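PDB 4PET: extracellular solute-binding protein, family 7 from Colwellia psychrerythraea, which probably captures pyruvate together with a calcium ion in the periplasm for uptake by a TRAP transporter. Local coordinates for residues 42-47 and 210-215; 94-99 and 234-239; 118-123 and 147-152; 155-160 and 221-226. All coordinates share one frame; numbering follows the deposited sequence.

Contact 1. Residues 42-47 and 210-215; sequences PIFGDA and LEWVGP. With CA (calcium ion), chain E; PYR (pyruvic acid), chain D.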
# COMPACT_ATOMS: atom_id res chain seq x y z
N PRO A 42 -19.27 -0.30 -7.13
CA PRO A 42 -18.32 0.56 -6.40
C PRO A 42 -16.95 -0.06 -6.25
O PRO A 42 -16.83 -1.30 -6.25
CB PRO A 42 -18.99 0.78 -5.02
CG PRO A 42 -20.16 -0.19 -4.94
CD PRO A 42 -20.47 -0.67 -6.34
N ILE A 43 -15.93 0.80 -6.14
CA ILE A 43 -14.54 0.43 -5.89
C ILE A 43 -13.94 -0.18 -7.13
O ILE A 43 -13.00 0.40 -7.72
CB ILE A 43 -14.36 -0.50 -4.67
CG1 ILE A 43 -15.06 0.10 -3.44
CG2 ILE A 43 -12.86 -0.73 -4.38
CD1 ILE A 43 -14.88 -0.73 -2.20
N PHE A 44 -14.48 -1.31 -7.58
CA PHE A 44 -13.90 -1.95 -8.79
C PHE A 44 -14.21 -1.11 -10.03
O PHE A 44 -13.35 -0.83 -10.85
CB PHE A 44 -14.44 -3.36 -9.01
CG PHE A 44 -14.03 -4.36 -7.97
CD1 PHE A 44 -13.41 -3.99 -6.82
CD2 PHE A 44 -14.29 -5.69 -8.16
CE1 PHE A 44 -13.05 -4.92 -5.86
CE2 PHE A 44 -13.92 -6.63 -7.21
CZ PHE A 44 -13.30 -6.24 -6.07
N GLY A 45 -15.47 -0.73 -10.17
CA GLY A 45 -15.90 0.15 -11.23
C GLY A 45 -15.33 1.56 -11.07
O GLY A 45 -15.23 2.29 -12.05
N ASP A 46 -14.95 1.95 -9.85
CA ASP A 46 -14.30 3.27 -9.66
C ASP A 46 -12.87 3.27 -10.23
O ASP A 46 -12.43 4.25 -10.83
CB ASP A 46 -14.31 3.70 -8.17
CG ASP A 46 -15.70 4.03 -7.64
OD1 ASP A 46 -16.52 4.61 -8.38
OD2 ASP A 46 -16.02 3.62 -6.51
N ALA A 47 -12.16 2.15 -10.08
CA ALA A 47 -10.78 2.06 -10.59
C ALA A 47 -10.68 2.23 -12.11
O ALA A 47 -9.76 2.86 -12.60
CB ALA A 47 -10.13 0.74 -10.18
N LEU A 210 -20.64 -18.69 -0.09
CA LEU A 210 -19.87 -17.98 -1.08
C LEU A 210 -18.91 -17.07 -0.37
O LEU A 210 -19.11 -16.74 0.81
CB LEU A 210 -20.77 -17.16 -2.03
CG LEU A 210 -21.63 -16.03 -1.44
CD1 LEU A 210 -20.84 -14.74 -1.23
CD2 LEU A 210 -22.78 -15.79 -2.37
N GLU A 211 -17.89 -16.64 -1.09
CA GLU A 211 -17.11 -15.52 -0.63
C GLU A 211 -17.09 -14.52 -1.76
O GLU A 211 -17.25 -14.87 -2.95
CB GLU A 211 -15.72 -15.97 -0.15
CG GLU A 211 -14.77 -16.47 -1.20
CD GLU A 211 -14.11 -15.31 -1.95
OE1 GLU A 211 -14.18 -15.28 -3.19
OE2 GLU A 211 -13.55 -14.41 -1.29
N TRP A 212 -16.95 -13.25 -1.41
CA TRP A 212 -16.79 -12.23 -2.43
C TRP A 212 -15.53 -11.40 -2.10
O TRP A 212 -14.46 -11.75 -2.59
CB TRP A 212 -18.06 -11.40 -2.62
CG TRP A 212 -17.87 -10.26 -3.54
CD1 TRP A 212 -17.98 -8.93 -3.24
CD2 TRP A 212 -17.48 -10.33 -4.91
NE1 TRP A 212 -17.69 -8.17 -4.33
CE2 TRP A 212 -17.38 -9.00 -5.38
CE3 TRP A 212 -17.22 -11.38 -5.80
CZ2 TRP A 212 -17.04 -8.69 -6.69
CZ3 TRP A 212 -16.88 -11.08 -7.09
CH2 TRP A 212 -16.78 -9.74 -7.53
N VAL A 213 -15.65 -10.38 -1.25
CA VAL A 213 -14.48 -9.58 -0.87
C VAL A 213 -14.35 -9.36 0.64
O VAL A 213 -13.35 -9.75 1.26
CB VAL A 213 -14.48 -8.22 -1.59
CG1 VAL A 213 -13.35 -7.34 -1.04
CG2 VAL A 213 -14.34 -8.43 -3.11
N GLY A 214 -15.36 -8.74 1.21
CA GLY A 214 -15.27 -8.28 2.58
C GLY A 214 -16.24 -7.14 2.81
O GLY A 214 -17.12 -6.87 1.98
N PRO A 215 -16.08 -6.45 3.94
CA PRO A 215 -17.00 -5.38 4.33
C PRO A 215 -17.06 -4.25 3.33
O PRO A 215 -18.06 -3.52 3.26
CB PRO A 215 -16.42 -4.88 5.66
CG PRO A 215 -15.61 -5.96 6.17
CD PRO A 215 -15.10 -6.76 4.99
CA CA E . -12.79 -13.27 -3.29
C PYR D . -13.44 -12.47 -6.40
O PYR D . -13.73 -13.41 -5.54
OXT PYR D . -13.87 -12.65 -7.62
CA PYR D . -12.78 -11.29 -6.00
O3 PYR D . -12.18 -11.21 -4.84
CB PYR D . -12.78 -10.07 -6.87

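Contact 2. Residues 94-99 and 234-239; sequences ASYYWK and WHEPGT. With CA (calcium ion), chain E; PYR (pyruvic acid), chain D.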
# COMPACT_ATOMS: atom_id res chain seq x y z
N ALA A 94 -9.96 -10.24 -13.01
CA ALA A 94 -9.01 -10.86 -12.11
C ALA A 94 -8.29 -11.98 -12.85
O ALA A 94 -8.92 -12.78 -13.51
CB ALA A 94 -9.65 -11.39 -10.91
N SER A 95 -6.97 -12.02 -12.70
CA SER A 95 -6.12 -13.02 -13.37
C SER A 95 -6.56 -14.44 -13.04
O SER A 95 -6.55 -15.33 -13.90
CB SER A 95 -4.65 -12.83 -12.94
OG SER A 95 -3.76 -13.62 -13.73
N TYR A 96 -6.98 -14.68 -11.79
CA TYR A 96 -7.30 -16.03 -11.41
C TYR A 96 -8.62 -16.53 -12.01
O TYR A 96 -8.95 -17.73 -11.88
CB TYR A 96 -7.18 -16.30 -9.90
CG TYR A 96 -8.10 -15.53 -8.95
CD1 TYR A 96 -9.14 -14.73 -9.42
CD2 TYR A 96 -7.95 -15.68 -7.59
CE1 TYR A 96 -10.01 -14.07 -8.52
CE2 TYR A 96 -8.77 -14.99 -6.68
CZ TYR A 96 -9.80 -14.19 -7.17
OH TYR A 96 -10.62 -13.53 -6.31
N TYR A 97 -9.35 -15.68 -12.72
CA TYR A 97 -10.56 -16.18 -13.40
C TYR A 97 -10.15 -17.09 -14.56
O TYR A 97 -10.97 -17.86 -15.04
CB TYR A 97 -11.46 -15.04 -13.93
CG TYR A 97 -12.10 -14.13 -12.86
CD1 TYR A 97 -12.29 -14.58 -11.55
CD2 TYR A 97 -12.50 -12.82 -13.18
CE1 TYR A 97 -12.90 -13.72 -10.56
CE2 TYR A 97 -13.11 -12.00 -12.24
CZ TYR A 97 -13.31 -12.45 -10.94
OH TYR A 97 -13.89 -11.60 -10.03
N TRP A 98 -8.92 -16.96 -15.06
CA TRP A 98 -8.54 -17.65 -16.28
C TRP A 98 -7.88 -18.98 -16.01
O TRP A 98 -7.21 -19.55 -16.89
CB TRP A 98 -7.67 -16.74 -17.16
CG TRP A 98 -8.14 -15.32 -17.12
CD1 TRP A 98 -7.37 -14.22 -16.85
CD2 TRP A 98 -9.48 -14.83 -17.32
NE1 TRP A 98 -8.15 -13.08 -16.87
CE2 TRP A 98 -9.43 -13.42 -17.16
CE3 TRP A 98 -10.71 -15.43 -17.63
CZ2 TRP A 98 -10.59 -12.60 -17.26
CZ3 TRP A 98 -11.83 -14.62 -17.73
CH2 TRP A 98 -11.76 -13.23 -17.55
N LYS A 99 -8.09 -19.52 -14.82
CA LYS A 99 -7.40 -20.74 -14.46
C LYS A 99 -7.72 -21.88 -15.39
O LYS A 99 -6.86 -22.72 -15.66
CB LYS A 99 -7.59 -21.11 -12.97
CG LYS A 99 -8.97 -21.54 -12.57
CD LYS A 99 -9.04 -21.85 -11.07
CE LYS A 99 -10.48 -22.17 -10.63
NZ LYS A 99 -10.63 -22.64 -9.20
N TRP A 234 -8.09 -16.26 5.05
CA TRP A 234 -7.03 -17.26 4.92
C TRP A 234 -6.67 -17.48 3.44
O TRP A 234 -5.53 -17.70 3.09
CB TRP A 234 -7.42 -18.62 5.55
CG TRP A 234 -8.62 -19.29 4.90
CD1 TRP A 234 -9.93 -19.14 5.25
CD2 TRP A 234 -8.61 -20.18 3.77
NE1 TRP A 234 -10.74 -19.91 4.42
CE2 TRP A 234 -9.95 -20.55 3.50
CE3 TRP A 234 -7.60 -20.72 2.96
CZ2 TRP A 234 -10.31 -21.43 2.46
CZ3 TRP A 234 -7.96 -21.62 1.93
CH2 TRP A 234 -9.32 -21.94 1.70
N HIS A 235 -7.67 -17.35 2.59
CA HIS A 235 -7.64 -17.80 1.19
C HIS A 235 -7.24 -16.70 0.21
O HIS A 235 -6.68 -16.98 -0.87
CB HIS A 235 -9.03 -18.28 0.81
CG HIS A 235 -10.05 -17.20 0.90
ND1 HIS A 235 -10.76 -16.75 -0.18
CD2 HIS A 235 -10.42 -16.42 1.95
CE1 HIS A 235 -11.54 -15.75 0.18
NE2 HIS A 235 -11.36 -15.53 1.47
N GLU A 236 -7.56 -15.45 0.57
CA GLU A 236 -7.22 -14.31 -0.29
C GLU A 236 -6.65 -13.15 0.51
O GLU A 236 -7.33 -12.14 0.76
CB GLU A 236 -8.44 -13.86 -1.10
CG GLU A 236 -8.90 -14.88 -2.15
CD GLU A 236 -9.93 -14.30 -3.11
OE1 GLU A 236 -9.63 -13.27 -3.75
OE2 GLU A 236 -11.03 -14.85 -3.23
N PRO A 237 -5.37 -13.26 0.91
CA PRO A 237 -4.77 -12.24 1.80
C PRO A 237 -4.50 -10.89 1.16
O PRO A 237 -4.34 -9.90 1.89
CB PRO A 237 -3.43 -12.86 2.20
CG PRO A 237 -3.11 -13.83 1.05
CD PRO A 237 -4.47 -14.40 0.68
N GLY A 238 -4.42 -10.86 -0.17
CA GLY A 238 -3.96 -9.70 -0.89
C GLY A 238 -4.37 -9.74 -2.36
O GLY A 238 -3.55 -9.70 -3.27
N THR A 239 -5.68 -9.77 -2.57
CA THR A 239 -6.26 -9.90 -3.89
C THR A 239 -6.04 -8.68 -4.75
O THR A 239 -6.56 -7.60 -4.49
CB THR A 239 -7.76 -10.22 -3.78
OG1 THR A 239 -7.90 -11.43 -3.04
CG2 THR A 239 -8.41 -10.35 -5.17
CA CA E . -12.79 -13.27 -3.29
C PYR D . -13.44 -12.47 -6.40
O PYR D . -13.73 -13.41 -5.54
OXT PYR D . -13.87 -12.65 -7.62
CA PYR D . -12.78 -11.29 -6.00
O3 PYR D . -12.18 -11.21 -4.84
CB PYR D . -12.78 -10.07 -6.87

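Contact 3. Residues 118-123 and 147-152; sequences SEQHAW and GGNTGN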
# COMPACT_ATOMS: atom_id res chain seq x y z
N SER A 118 0.63 -5.09 0.90
CA SER A 118 1.82 -4.26 0.85
C SER A 118 3.01 -5.12 0.42
O SER A 118 3.90 -4.67 -0.29
CB SER A 118 2.09 -3.64 2.20
OG SER A 118 2.34 -4.67 3.15
N GLU A 119 3.00 -6.38 0.84
CA GLU A 119 4.04 -7.34 0.43
C GLU A 119 3.95 -7.66 -1.05
O GLU A 119 4.97 -7.72 -1.76
CB GLU A 119 3.90 -8.63 1.24
CG GLU A 119 4.08 -8.41 2.74
CD GLU A 119 3.87 -9.65 3.56
OE1 GLU A 119 4.46 -9.74 4.65
OE2 GLU A 119 3.09 -10.53 3.14
N GLN A 120 2.74 -7.90 -1.53
CA GLN A 120 2.55 -8.31 -2.91
C GLN A 120 2.94 -7.17 -3.86
O GLN A 120 3.48 -7.43 -4.94
CB GLN A 120 1.12 -8.77 -3.14
CG GLN A 120 0.91 -9.43 -4.48
CD GLN A 120 -0.56 -9.58 -4.77
OE1 GLN A 120 -1.33 -8.63 -4.59
NE2 GLN A 120 -0.96 -10.76 -5.16
N HIS A 121 2.76 -5.93 -3.44
CA HIS A 121 3.19 -4.83 -4.29
C HIS A 121 4.72 -4.79 -4.44
O HIS A 121 5.23 -4.56 -5.52
CB HIS A 121 2.64 -3.52 -3.74
CG HIS A 121 1.16 -3.40 -3.89
ND1 HIS A 121 0.40 -2.53 -3.14
CD2 HIS A 121 0.30 -4.03 -4.73
CE1 HIS A 121 -0.87 -2.64 -3.50
NE2 HIS A 121 -0.96 -3.54 -4.46
N ALA A 122 5.43 -5.04 -3.35
CA ALA A 122 6.87 -5.17 -3.37
C ALA A 122 7.25 -6.29 -4.32
O ALA A 122 8.20 -6.16 -5.14
CB ALA A 122 7.39 -5.48 -1.97
N TRP A 123 6.53 -7.39 -4.20
CA TRP A 123 6.82 -8.55 -5.03
C TRP A 123 6.63 -8.22 -6.50
O TRP A 123 7.52 -8.52 -7.31
CB TRP A 123 5.97 -9.76 -4.64
CG TRP A 123 6.18 -10.92 -5.57
CD1 TRP A 123 7.26 -11.74 -5.60
CD2 TRP A 123 5.29 -11.39 -6.61
NE1 TRP A 123 7.12 -12.68 -6.61
CE2 TRP A 123 5.92 -12.49 -7.23
CE3 TRP A 123 4.04 -10.99 -7.07
CZ2 TRP A 123 5.32 -13.21 -8.28
CZ3 TRP A 123 3.45 -11.69 -8.12
CH2 TRP A 123 4.09 -12.79 -8.71
N GLY A 147 -4.46 -4.27 -11.13
CA GLY A 147 -5.69 -3.51 -11.37
C GLY A 147 -6.43 -3.07 -10.10
O GLY A 147 -7.55 -2.59 -10.20
N GLY A 148 -5.80 -3.28 -8.94
CA GLY A 148 -6.31 -2.83 -7.66
C GLY A 148 -6.37 -3.93 -6.61
O GLY A 148 -6.87 -5.03 -6.90
N ASN A 149 -5.91 -3.63 -5.39
CA ASN A 149 -5.97 -4.61 -4.31
C ASN A 149 -7.14 -4.34 -3.38
O ASN A 149 -7.45 -3.19 -3.07
CB ASN A 149 -4.71 -4.58 -3.48
CG ASN A 149 -4.30 -5.93 -3.01
OD1 ASN A 149 -4.82 -6.43 -2.03
ND2 ASN A 149 -3.36 -6.54 -3.70
N THR A 150 -7.77 -5.43 -2.93
CA THR A 150 -8.83 -5.36 -1.94
C THR A 150 -8.27 -5.44 -0.51
O THR A 150 -8.96 -5.19 0.48
CB THR A 150 -9.82 -6.54 -2.14
OG1 THR A 150 -9.15 -7.80 -1.96
CG2 THR A 150 -10.43 -6.49 -3.56
N GLY A 151 -7.01 -5.79 -0.39
CA GLY A 151 -6.51 -6.20 0.91
C GLY A 151 -7.07 -7.58 1.29
O GLY A 151 -7.53 -8.33 0.45
N ASN A 152 -6.96 -7.93 2.57
CA ASN A 152 -7.21 -9.29 3.02
C ASN A 152 -8.72 -9.55 2.99
O ASN A 152 -9.52 -8.72 3.46
CB ASN A 152 -6.69 -9.43 4.46
CG ASN A 152 -6.01 -10.76 4.71
OD1 ASN A 152 -6.60 -11.81 4.51
ND2 ASN A 152 -4.74 -10.71 5.10

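Contact 4. Residues 155-160 and 221-226; sequences GGWFKK and MGFHKI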
# COMPACT_ATOMS: atom_id res chain seq x y z
N GLY A 155 -13.58 -14.82 4.86
CA GLY A 155 -13.76 -16.21 4.48
C GLY A 155 -15.06 -16.48 3.74
O GLY A 155 -15.19 -17.48 3.00
N GLY A 156 -16.05 -15.61 3.97
CA GLY A 156 -17.30 -15.70 3.25
C GLY A 156 -18.54 -15.84 4.10
O GLY A 156 -18.50 -15.76 5.34
N TRP A 157 -19.64 -16.05 3.40
CA TRP A 157 -20.96 -16.09 3.94
C TRP A 157 -21.55 -17.51 3.85
O TRP A 157 -21.60 -18.11 2.79
CB TRP A 157 -21.81 -15.12 3.16
CG TRP A 157 -21.36 -13.71 3.25
CD1 TRP A 157 -20.51 -13.06 2.39
CD2 TRP A 157 -21.74 -12.74 4.24
NE1 TRP A 157 -20.34 -11.75 2.80
CE2 TRP A 157 -21.10 -11.53 3.92
CE3 TRP A 157 -22.59 -12.78 5.35
CZ2 TRP A 157 -21.26 -10.37 4.69
CZ3 TRP A 157 -22.74 -11.63 6.11
CH2 TRP A 157 -22.09 -10.45 5.77
N PHE A 158 -22.01 -18.01 4.98
CA PHE A 158 -22.37 -19.40 5.12
C PHE A 158 -23.74 -19.47 5.76
O PHE A 158 -24.04 -18.73 6.70
CB PHE A 158 -21.35 -20.12 6.00
CG PHE A 158 -20.03 -20.33 5.33
CD1 PHE A 158 -19.18 -19.26 5.11
CD2 PHE A 158 -19.66 -21.60 4.88
CE1 PHE A 158 -17.96 -19.44 4.46
CE2 PHE A 158 -18.43 -21.80 4.24
CZ PHE A 158 -17.58 -20.73 4.02
N LYS A 159 -24.57 -20.36 5.23
CA LYS A 159 -25.88 -20.60 5.82
C LYS A 159 -25.80 -21.42 7.09
O LYS A 159 -26.67 -21.30 7.98
CB LYS A 159 -26.79 -21.32 4.83
CG LYS A 159 -27.18 -20.50 3.63
CD LYS A 159 -27.93 -21.37 2.61
CE LYS A 159 -28.44 -20.59 1.42
NZ LYS A 159 -29.51 -19.66 1.81
N LYS A 160 -24.79 -22.27 7.19
CA LYS A 160 -24.61 -23.14 8.36
C LYS A 160 -23.15 -23.09 8.75
O LYS A 160 -22.28 -22.90 7.88
CB LYS A 160 -24.97 -24.61 8.05
CG LYS A 160 -26.15 -24.81 7.13
CD LYS A 160 -27.46 -24.39 7.80
CE LYS A 160 -28.67 -24.90 7.01
NZ LYS A 160 -28.58 -24.66 5.53
N MSE A 221 -24.51 -6.15 -1.25
CA MSE A 221 -24.90 -7.28 -2.10
C MSE A 221 -25.92 -8.23 -1.43
O MSE A 221 -26.44 -9.13 -2.07
CB MSE A 221 -23.65 -8.01 -2.55
CG MSE A 221 -22.86 -7.14 -3.53
SE MSE A 221 -21.01 -7.64 -3.69
CE MSE A 221 -21.27 -9.00 -5.08
N GLY A 222 -26.16 -8.05 -0.14
CA GLY A 222 -27.33 -8.60 0.54
C GLY A 222 -27.18 -10.02 1.07
O GLY A 222 -28.15 -10.58 1.59
N PHE A 223 -25.98 -10.59 0.97
CA PHE A 223 -25.78 -11.99 1.31
C PHE A 223 -26.20 -12.22 2.75
O PHE A 223 -26.76 -13.27 3.09
CB PHE A 223 -24.32 -12.41 1.14
CG PHE A 223 -23.74 -12.07 -0.19
CD1 PHE A 223 -24.42 -12.38 -1.36
CD2 PHE A 223 -22.51 -11.43 -0.28
CE1 PHE A 223 -23.89 -12.08 -2.58
CE2 PHE A 223 -21.97 -11.13 -1.50
CZ PHE A 223 -22.67 -11.46 -2.66
N HIS A 224 -25.93 -11.22 3.58
CA HIS A 224 -26.28 -11.33 4.99
C HIS A 224 -27.76 -11.71 5.23
O HIS A 224 -28.05 -12.32 6.25
CB HIS A 224 -25.95 -10.03 5.73
CG HIS A 224 -26.75 -8.86 5.25
ND1 HIS A 224 -27.93 -8.48 5.84
CD2 HIS A 224 -26.57 -8.03 4.20
CE1 HIS A 224 -28.43 -7.44 5.19
NE2 HIS A 224 -27.62 -7.16 4.18
N LYS A 225 -28.68 -11.36 4.32
CA LYS A 225 -30.12 -11.69 4.48
C LYS A 225 -30.44 -13.17 4.59
O LYS A 225 -31.45 -13.56 5.22
CB LYS A 225 -30.95 -11.11 3.31
CG LYS A 225 -30.98 -9.59 3.29
CD LYS A 225 -31.91 -9.06 2.21
CE LYS A 225 -32.01 -7.54 2.28
NZ LYS A 225 -32.88 -6.99 1.20
N ILE A 226 -29.62 -13.99 3.96
CA ILE A 226 -29.89 -15.41 3.86
C ILE A 226 -28.71 -16.29 4.27
O ILE A 226 -28.84 -17.51 4.32
CB ILE A 226 -30.33 -15.76 2.42
CG1 ILE A 226 -29.28 -15.33 1.40
CG2 ILE A 226 -31.65 -15.08 2.13
CD1 ILE A 226 -29.64 -15.66 -0.01

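Contact 1. Residues 42-47 and 210-215
Phe44 reaches across from the start of helix 44-58 to meet Trp212 and Val213. Its ring tip does the touching. CE2 of Phe44 lies 3.8 Å from CZ2 of Trp212, and CZ of Phe44 lies 3.8 Å from CG2 of Val213. The two aromatic rings meet obliquely, with planes at 42°. Their side chains slide past each other in opposite directions.

The packing is closest where pyruvate joins in. Its methyl carbon CB sits at the edge of the Phe44 ring, 3.6 Å from CE2 of Phe44, and over one face of the Trp212 ring. The indole is placed there with CG anti to the backbone N (chi1 174°). The methyl end of the ligand therefore has an apolar wall.

The polar end is held by calcium. Glu211 binds the metal with both carboxylate oxygens, OE2 of Glu211 at 2.4 Å from the calcium ion. The backbone O of Trp212 is also 2.4 Å from the calcium ion. Pyruvate chelates it through O and O3, and Gln153 and Glu236 complete the site.

Away from this point the contact is loose. The nearest CA atoms, those of Phe44 and Val213, are 11.0 Å apart, no hydrogen bond crosses, and only about 100 Å² is buried. The three touching residues are buried, while the rest of the two segments lies apart. Helix 255-290 packs on Ile43 and Phe44, strand 172-174 on Glu211 and Trp212, and helix 198-204 on Trp212.

Contact 2. Residues 94-99 and 234-239
OE1 of Glu236 takes two hydrogen bonds. Thr239 OG1 donates to Glu236 OE1 at 2.6 Å, from the anti side of the carboxylate and 21° out of its plane. Tyr96 OH donates to Glu236 OE1 at 2.8 Å, from further above that plane, 38° out. The Tyr96 ring and the carboxylate are turned 78° apart, and the carboxylate meets the ring at its edge. These bonds fix the rotation of the group. The other oxygen, OE2 of Glu236, is thereby presented to the calcium ion at 2.4 Å.

Residues 94-99 hold a short 3-10 turn after strand 90-93. Residues 234-239 run from strand 229-231 of one sheet into strand 240-246 of the other. Pyruvate lies beside the two loops, at the ends of Tyr96, Tyr97 and Glu236, probably in the cleft between two domains that is typical of periplasmic binding proteins.

Tyr97 OH donates to pyruvate OXT at 2.6 Å, with OXT in the plane of the Tyr97 ring at its edge. Arg174 and Gln153 also bond to the pyruvate. CG2 of Thr239 lies anti to its backbone N, turned to pyruvate O3 at 3.9 Å. Tyr96 OH comes 3.0 Å from the carboxylate carbon C of pyruvate.

Contact 3. Residues 118-123 and 147-152
Gln120 and Asn149 meet through their side-chain amides, whose planes are turned 70° apart. Asn149 ND2 lies 3.0 Å from Gln120 OE1, but the N-H...O angle is only 123° and the hydrogen bond is weak. Gln120 reaches over as an extended chain, with CG trans to the backbone N (chi1 -170°). Its NE2 bonds to the carbonyl of Thr109.

His121 flanks the same amide. Its ring plane is perpendicular to the Asn149 amide, and His121 NE2 is 3.9 Å from Asn149 ND2. The two nitrogens do not bond to each other. Both bond instead to OE1 of Glu240, which ties the helix side chain and the strand side chain to one carboxylate.

Here helix 117-126 packs against strand 142-149, an outermost strand of the five-stranded sheet, at Asn149. Asn149 also opens an Asx turn. Gly151 N donates to Asn149 OD1 at 2.8 Å, in the carbonyl plane and on a lone pair. The amide of Asn149 thus faces the helix with ND2 and its own backbone with OD1. Thr150 OG1 bonds to Gly151 O at 3.0 Å, and also to NE2 of Gln153, which binds both calcium and pyruvate. Ser274 of the second subunit also packs on His121 and Ala122.

Contact 4. Residues 155-160 and 221-226
Trp157 lays its indole against Phe223 and His224. From CB, which points toward residues 221-226, the side chain leaves with CG beside the backbone N (chi1 -62°). CG of Trp157 meets CB of Phe223 at 3.9 Å. This CB stands over the face of the five-membered ring, 4.0 Å from its centroid and 14° off the ring normal, a CH-pi contact. CD1 of Trp157 touches CD2 of Phe223 at 3.7 Å. Beside it NE1 of Trp157 is 3.8 Å from CD2 of Phe223, but its hydrogen bond goes to Asp218. The Phe223 ring itself stands oblique to the indole, at 54°.

Further out the six-membered ring belongs to His224. CE3 of Trp157 lies near the backbone CA and N of His224, and CZ3 of Trp157 is 3.6 Å from CB of His224. CH2 also rests on that CB. The two side chains run side by side in the same direction. The imidazole leads away and meets Tyr291 edge-to-face.

A second, polar touch lies further along the chain, at Lys159. Lys159 NZ approaches Ile226 O at 3.4 Å, a weak hydrogen bond.

The contact is plain packing beside the six-stranded sheet, partly buried. Residues 155-160 include strand 156-158 of that sheet, where Gly155 and Gly156 opposite Tyr231 make a classic beta bulge. Tyr230 stacks on Trp157. Strand 209-210 pairs with Trp157 through Leu210, and helix 198-204 supports Phe223 and Ile226.

How the contacts relate
Contacts 1 and 2 meet at the calcium and pyruvate, their centres about 13 Å apart. Contact 1 joins the start of helix 44-58 to the loop after strand 209-210. Contact 2 joins the loop after strand 90-93 to the link between strands 229-231 and 240-246. Contact 3 sets helix 117-126 against the five-stranded sheet, contact 4 a loop against the six-stranded sheet. Centre to centre, contact 3 lies about 11 Å from contact 2, contact 4 about 15 Å from contact 1, and contacts 3 and 4, in series, about 25 Å apart. Contact 3 is nested inside contacts 1 and 2. The chain thus passes repeatedly between the sheets, probably between two domains.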